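Local coordinates for collagen adhesin (Enterococcus faecalis, PDB 2OKM), which probably binds collagen as a cell-wall-attached surface adhesin, the present chain being its collagen-binding N2 subdomain, at residues Y8-L13 and R21-V26; Q43-Q48 and Q115-F120. All blocks are in the same frame, centred on the assembly; numbering follows the deposited sequence.

Interaction 1: Y8-L13 and R21-V26; sequences YKVGDL and RWFLNV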
loop_
_atom_site.group_PDB
_atom_site.type_symbol
_atom_site.label_atom_id
_atom_site.label_comp_id
_atom_site.label_asym_id
_atom_site.label_seq_id
_atom_site.Cartn_x
_atom_site.Cartn_y
_atom_site.Cartn_z
ATOM N N TYR A 8 4.981 -5.370 3.078
ATOM C CA TYR A 8 6.174 -4.574 2.911
ATOM C C TYR A 8 5.897 -3.471 1.917
ATOM O O TYR A 8 4.989 -3.565 1.082
ATOM C CB TYR A 8 7.391 -5.414 2.489
ATOM C CG TYR A 8 7.411 -5.917 1.069
ATOM C CD1 TYR A 8 6.780 -7.109 0.721
ATOM C CD2 TYR A 8 8.120 -5.231 0.080
ATOM C CE1 TYR A 8 6.862 -7.609 -0.574
ATOM C CE2 TYR A 8 8.205 -5.723 -1.215
ATOM C CZ TYR A 8 7.578 -6.913 -1.532
ATOM O OH TYR A 8 7.680 -7.412 -2.808
ATOM N N LYS A 9 6.690 -2.418 2.023
ATOM C CA LYS A 9 6.526 -1.268 1.174
ATOM C C LYS A 9 7.855 -0.801 0.600
ATOM O O LYS A 9 8.858 -0.721 1.318
ATOM C CB LYS A 9 5.897 -0.171 2.012
ATOM C CG LYS A 9 5.769 1.127 1.331
ATOM C CD LYS A 9 5.195 2.079 2.316
ATOM C CE LYS A 9 5.556 3.418 1.880
ATOM N NZ LYS A 9 4.937 3.709 0.571
ATOM N N VAL A 10 7.855 -0.516 -0.699
ATOM C CA VAL A 10 9.045 -0.024 -1.383
ATOM C C VAL A 10 8.632 1.004 -2.421
ATOM O O VAL A 10 7.452 1.167 -2.724
ATOM C CB VAL A 10 9.813 -1.152 -2.112
ATOM C CG1 VAL A 10 10.430 -2.092 -1.100
ATOM C CG2 VAL A 10 8.869 -1.910 -3.045
ATOM N N GLY A 11 9.616 1.701 -2.967
ATOM C CA GLY A 11 9.331 2.687 -3.986
ATOM C C GLY A 11 10.537 2.874 -4.878
ATOM O O GLY A 11 11.615 2.343 -4.598
ATOM N N ASP A 12 10.349 3.609 -5.968
ATOM C CA ASP A 12 11.443 3.896 -6.882
ATOM C C ASP A 12 11.157 5.187 -7.634
ATOM O O ASP A 12 10.078 5.768 -7.499
ATOM C CB ASP A 12 11.677 2.735 -7.865
ATOM C CG ASP A 12 10.496 2.478 -8.779
ATOM O OD1 ASP A 12 9.951 3.444 -9.351
ATOM O OD2 ASP A 12 10.122 1.293 -8.944
ATOM N N LEU A 13 12.135 5.640 -8.409
ATOM C CA LEU A 13 11.997 6.868 -9.184
ATOM C C LEU A 13 11.951 6.561 -10.683
ATOM O O LEU A 13 12.462 7.326 -11.503
ATOM C CB LEU A 13 13.171 7.805 -8.884
ATOM C CG LEU A 13 13.441 8.112 -7.409
ATOM C CD1 LEU A 13 14.663 9.003 -7.296
ATOM C CD2 LEU A 13 12.226 8.789 -6.784
ATOM N N ARG A 21 7.362 6.540 -7.248
ATOM C CA ARG A 21 6.402 5.453 -7.409
ATOM C C ARG A 21 6.463 4.618 -6.137
ATOM O O ARG A 21 7.535 4.158 -5.743
ATOM C CB ARG A 21 6.753 4.569 -8.610
ATOM C CG ARG A 21 6.839 5.289 -9.947
ATOM C CD ARG A 21 6.727 4.278 -11.087
ATOM N NE ARG A 21 7.643 3.151 -10.911
ATOM C CZ ARG A 21 7.511 1.976 -11.522
ATOM N NH1 ARG A 21 6.498 1.768 -12.353
ATOM N NH2 ARG A 21 8.389 1.007 -11.302
ATOM N N TRP A 22 5.317 4.438 -5.488
ATOM C CA TRP A 22 5.257 3.667 -4.254
ATOM C C TRP A 22 4.483 2.372 -4.446
ATOM O O TRP A 22 3.617 2.274 -5.320
ATOM C CB TRP A 22 4.607 4.493 -3.134
ATOM C CG TRP A 22 5.471 5.612 -2.607
ATOM C CD1 TRP A 22 5.312 6.952 -2.835
ATOM C CD2 TRP A 22 6.631 5.482 -1.775
ATOM N NE1 TRP A 22 6.301 7.661 -2.194
ATOM C CE2 TRP A 22 7.123 6.784 -1.532
ATOM C CE3 TRP A 22 7.300 4.389 -1.201
ATOM C CZ2 TRP A 22 8.262 7.028 -0.751
ATOM C CZ3 TRP A 22 8.434 4.629 -0.421
ATOM C CH2 TRP A 22 8.899 5.941 -0.201
ATOM N N PHE A 23 4.815 1.374 -3.632
ATOM C CA PHE A 23 4.158 0.076 -3.710
ATOM C C PHE A 23 3.842 -0.477 -2.327
ATOM O O PHE A 23 4.722 -0.555 -1.466
ATOM C CB PHE A 23 5.058 -0.945 -4.420
ATOM C CG PHE A 23 5.528 -0.520 -5.787
ATOM C CD1 PHE A 23 6.548 0.412 -5.933
ATOM C CD2 PHE A 23 4.965 -1.079 -6.931
ATOM C CE1 PHE A 23 7.004 0.785 -7.200
ATOM C CE2 PHE A 23 5.414 -0.715 -8.205
ATOM C CZ PHE A 23 6.436 0.217 -8.336
ATOM N N LEU A 24 2.584 -0.855 -2.120
ATOM C CA LEU A 24 2.168 -1.465 -0.864
ATOM C C LEU A 24 1.924 -2.920 -1.251
ATOM O O LEU A 24 1.001 -3.221 -2.003
ATOM C CB LEU A 24 0.881 -0.819 -0.345
ATOM C CG LEU A 24 0.921 0.706 -0.202
ATOM C CD1 LEU A 24 -0.413 1.172 0.347
ATOM C CD2 LEU A 24 2.058 1.142 0.722
ATOM N N ASN A 25 2.768 -3.814 -0.749
ATOM C CA ASN A 25 2.678 -5.235 -1.079
ATOM C C ASN A 25 2.004 -6.006 0.034
ATOM O O ASN A 25 2.604 -6.294 1.067
ATOM C CB ASN A 25 4.081 -5.758 -1.339
ATOM C CG ASN A 25 4.731 -5.063 -2.514
ATOM O OD1 ASN A 25 4.416 -5.354 -3.666
ATOM N ND2 ASN A 25 5.620 -4.120 -2.228
ATOM N N VAL A 26 0.745 -6.352 -0.203
ATOM C CA VAL A 26 -0.067 -7.023 0.794
ATOM C C VAL A 26 -0.371 -8.500 0.568
ATOM O O VAL A 26 -0.965 -8.878 -0.443
ATOM C CB VAL A 26 -1.412 -6.272 0.942
ATOM C CG1 VAL A 26 -2.209 -6.836 2.112
ATOM C CG2 VAL A 26 -1.153 -4.779 1.111
#

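Interaction 2: Q43-Q48 and Q115-F120; sequences QGSGQQ and QHQATF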
loop_
_atom_site.group_PDB
_atom_site.type_symbol
_atom_site.label_atom_id
_atom_site.label_comp_id
_atom_site.label_asym_id
_atom_site.label_seq_id
_atom_site.Cartn_x
_atom_site.Cartn_y
_atom_site.Cartn_z
ATOM N N GLN A 43 3.022 9.802 4.750
ATOM C CA GLN A 43 4.094 10.076 3.801
ATOM C C GLN A 43 5.109 11.091 4.312
ATOM O O GLN A 43 4.765 12.007 5.061
ATOM C CB GLN A 43 3.497 10.553 2.481
ATOM C CG GLN A 43 4.489 10.619 1.347
ATOM C CD GLN A 43 3.814 10.882 0.024
ATOM O OE1 GLN A 43 3.311 11.980 -0.229
ATOM N NE2 GLN A 43 3.783 9.866 -0.826
ATOM N N GLY A 44 6.362 10.908 3.900
ATOM C CA GLY A 44 7.438 11.792 4.312
ATOM C C GLY A 44 7.460 13.105 3.557
ATOM O O GLY A 44 6.687 13.317 2.625
ATOM N N SER A 45 8.364 13.991 3.958
ATOM C CA SER A 45 8.484 15.306 3.335
ATOM C C SER A 45 8.949 15.279 1.882
ATOM O O SER A 45 9.396 14.248 1.370
ATOM C CB SER A 45 9.448 16.171 4.149
ATOM O OG SER A 45 10.765 15.643 4.102
ATOM N N GLY A 46 8.828 16.434 1.228
ATOM C CA GLY A 46 9.257 16.590 -0.152
ATOM C C GLY A 46 8.391 15.916 -1.194
ATOM O O GLY A 46 8.805 15.780 -2.350
ATOM N N GLN A 47 7.183 15.524 -0.796
ATOM C CA GLN A 47 6.267 14.824 -1.689
ATOM C C GLN A 47 4.827 15.270 -1.505
ATOM O O GLN A 47 4.421 15.676 -0.416
ATOM C CB GLN A 47 6.316 13.320 -1.408
ATOM C CG GLN A 47 7.702 12.709 -1.386
ATOM C CD GLN A 47 7.696 11.306 -0.809
ATOM O OE1 GLN A 47 7.179 10.373 -1.423
ATOM N NE2 GLN A 47 8.260 11.155 0.387
ATOM N N GLN A 48 4.061 15.178 -2.583
ATOM C CA GLN A 48 2.646 15.505 -2.566
ATOM C C GLN A 48 1.923 14.308 -3.155
ATOM O O GLN A 48 2.056 14.001 -4.338
ATOM C CB GLN A 48 2.360 16.766 -3.382
ATOM C CG GLN A 48 2.721 18.028 -2.622
ATOM C CD GLN A 48 1.897 18.192 -1.350
ATOM O OE1 GLN A 48 2.347 18.804 -0.380
ATOM N NE2 GLN A 48 0.682 17.649 -1.354
ATOM N N GLN A 115 13.223 17.775 -4.247
ATOM C CA GLN A 115 14.282 17.575 -5.229
ATOM C C GLN A 115 15.665 17.613 -4.593
ATOM O O GLN A 115 16.614 17.010 -5.101
ATOM C CB GLN A 115 14.194 18.653 -6.313
ATOM C CG GLN A 115 13.067 18.429 -7.298
ATOM C CD GLN A 115 13.333 17.242 -8.197
ATOM O OE1 GLN A 115 12.415 16.674 -8.785
ATOM N NE2 GLN A 115 14.603 16.866 -8.316
ATOM N N HIS A 116 15.769 18.305 -3.467
ATOM C CA HIS A 116 17.044 18.461 -2.781
ATOM C C HIS A 116 17.264 17.507 -1.613
ATOM O O HIS A 116 18.261 17.611 -0.893
ATOM C CB HIS A 116 17.168 19.913 -2.326
ATOM C CG HIS A 116 16.918 20.896 -3.428
ATOM N ND1 HIS A 116 17.825 21.110 -4.448
ATOM C CD2 HIS A 116 15.845 21.659 -3.714
ATOM C CE1 HIS A 116 17.313 21.969 -5.311
ATOM N NE2 HIS A 116 16.111 22.318 -4.892
ATOM N N GLN A 117 16.341 16.571 -1.424
ATOM C CA GLN A 117 16.478 15.607 -0.344
ATOM C C GLN A 117 17.363 14.449 -0.792
ATOM O O GLN A 117 17.438 14.139 -1.981
ATOM C CB GLN A 117 15.103 15.076 0.075
ATOM C CG GLN A 117 14.226 16.135 0.702
ATOM C CD GLN A 117 12.867 15.612 1.134
ATOM O OE1 GLN A 117 12.046 16.365 1.653
ATOM N NE2 GLN A 117 12.624 14.322 0.921
ATOM N N ALA A 118 18.033 13.815 0.166
ATOM C CA ALA A 118 18.895 12.683 -0.131
ATOM C C ALA A 118 18.051 11.445 -0.425
ATOM O O ALA A 118 18.445 10.582 -1.208
ATOM C CB ALA A 118 19.817 12.422 1.043
ATOM N N THR A 119 16.884 11.386 0.210
ATOM C CA THR A 119 15.960 10.270 0.048
ATOM C C THR A 119 14.506 10.713 0.202
ATOM O O THR A 119 14.219 11.828 0.628
ATOM C CB THR A 119 16.162 9.213 1.130
ATOM O OG1 THR A 119 15.699 9.741 2.381
ATOM C CG2 THR A 119 17.624 8.840 1.262
ATOM N N PHE A 120 13.598 9.807 -0.153
ATOM C CA PHE A 120 12.159 10.013 -0.008
ATOM C C PHE A 120 11.672 8.906 0.924
ATOM O O PHE A 120 12.056 7.747 0.776
ATOM C CB PHE A 120 11.436 9.938 -1.353
ATOM C CG PHE A 120 11.823 11.038 -2.285
ATOM C CD1 PHE A 120 12.588 10.779 -3.412
ATOM C CD2 PHE A 120 11.470 12.349 -1.999
ATOM C CE1 PHE A 120 13.005 11.815 -4.242
ATOM C CE2 PHE A 120 11.874 13.393 -2.812
ATOM C CZ PHE A 120 12.644 13.130 -3.942
#

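Interaction 1: Y8-L13 and R21-V26
Six backbone hydrogen bonds join Tyr-8, Val-10 and Asp-12 to Asn-25, Phe-23 and Arg-21, each couple exchanging two, as in a regular antiparallel hairpin. Lys-9 with Leu-24 and Gly-11 with Trp-22 form the non-hydrogen-bonded pairs between them. The CA atoms come closest at Gly-11 and Trp-22, 4.2 Å apart; the CE3 corner of the Trp-22 indole lies 3.8 Å from Gly-11 CA, over a residue with no side chain.

Charge closes one end. Arg-21 grips Asp-12 side-on, NE to OD1 at 2.8 Å and NH2 to OD2 at 2.9 Å, both through syn lone pairs, with carboxylate and guanidinium planes only 25° apart. Asp-12 OD1 also accepts the backbone N of Ala-14, which helps to fix the carboxylate.

Aromatic contacts follow on the same face. The amide of Asn-25 stacks on the Tyr-8 ring, planes 19° apart, with ND2 3.2 Å from CE2, while Asn-25 CB makes a CH-pi contact near the ring centre. Tyr-8 reaches this place because chi1 of 73° sets CG between its backbone N and carbonyl carbon. Asn-25 ND2 also makes a weak bond to Tyr-8 O. Phe-23 turns a ring edge to Val-10 O, its CB 4.2 Å from Val-10 CG2.

On the opposite face Lys-9 runs out extended, its CD 3.6 Å from Leu-24 CD2, then bends at its last torsion, bringing NZ beside the Trp-22 indole. This buried amine is hydrogen-bonded to Tyr-106 OH.

Strand 101-110 pairs with the far edge of strand 19-26, and beneath Lys-9, Trp-22 and Leu-24 lie strands 119-128 and 87-92 of the second sheet.

Interaction 2: Q43-Q48 and Q115-F120
Gln-117 reaches across to Ser-45 with its amide, and Phe-120 packs against Gly-46 and Gln-47 deeper in. The inner part is close: Phe-120 CD2 lies 3.8 Å from Gln-47 CG, and Phe-120 CB is equally near Gln-47 NE2, the amide and ring planes being 62° apart. A glutamine suits this buried place because both ends of its amide are used. Gln-47 OE1 accepts from Trp-22 NE1, while NE2 donates to Glu-121 O and, weakly, to Ser-45 O. Phe-120 fills the apolar space with Val-20 and Ile-110 around it.

The turn 44-46 carries the chain from strand 37-43 of one sheet to strand 47-49 of the other, a connection between the two layers of this beta-sandwich. Gly-46 makes the bend at a phi of 73°, readily adopted without a side chain.

Toward solvent the contact thins to polar bonds. The Gln-117 chain, extended beyond CG, presents OE1 to Ser-45 OG at 2.9 Å, and its NE2 donates to Ser-45 O at 3.3 Å; in both bonds the donor sits above the plane of the accepting carbonyl. The same NE2 donates to Thr-119 O at 3.0 Å, within the carbonyl plane, so the amide links the start of strand 119-128 to the exposed serine.

Overall arrangement
Interaction 1 joins neighbouring strands of one sheet near the middle of the domain, whereas interaction 2 lies toward one end, where a turn between the sheets meets the loop leading into strand 119-128. The first therefore rests on repeated main-chain bonding, with one face turned to the buried interior and the other carrying a salt bridge and an amide-ring stack. The second buries about a third as much surface and combines side-chain amide and hydroxyl bonds with the packing of one phenylalanine. They meet where Trp-22 of interaction 1 is joined to Gln-47 of interaction 2, and where Leu-13 packs on Phe-120.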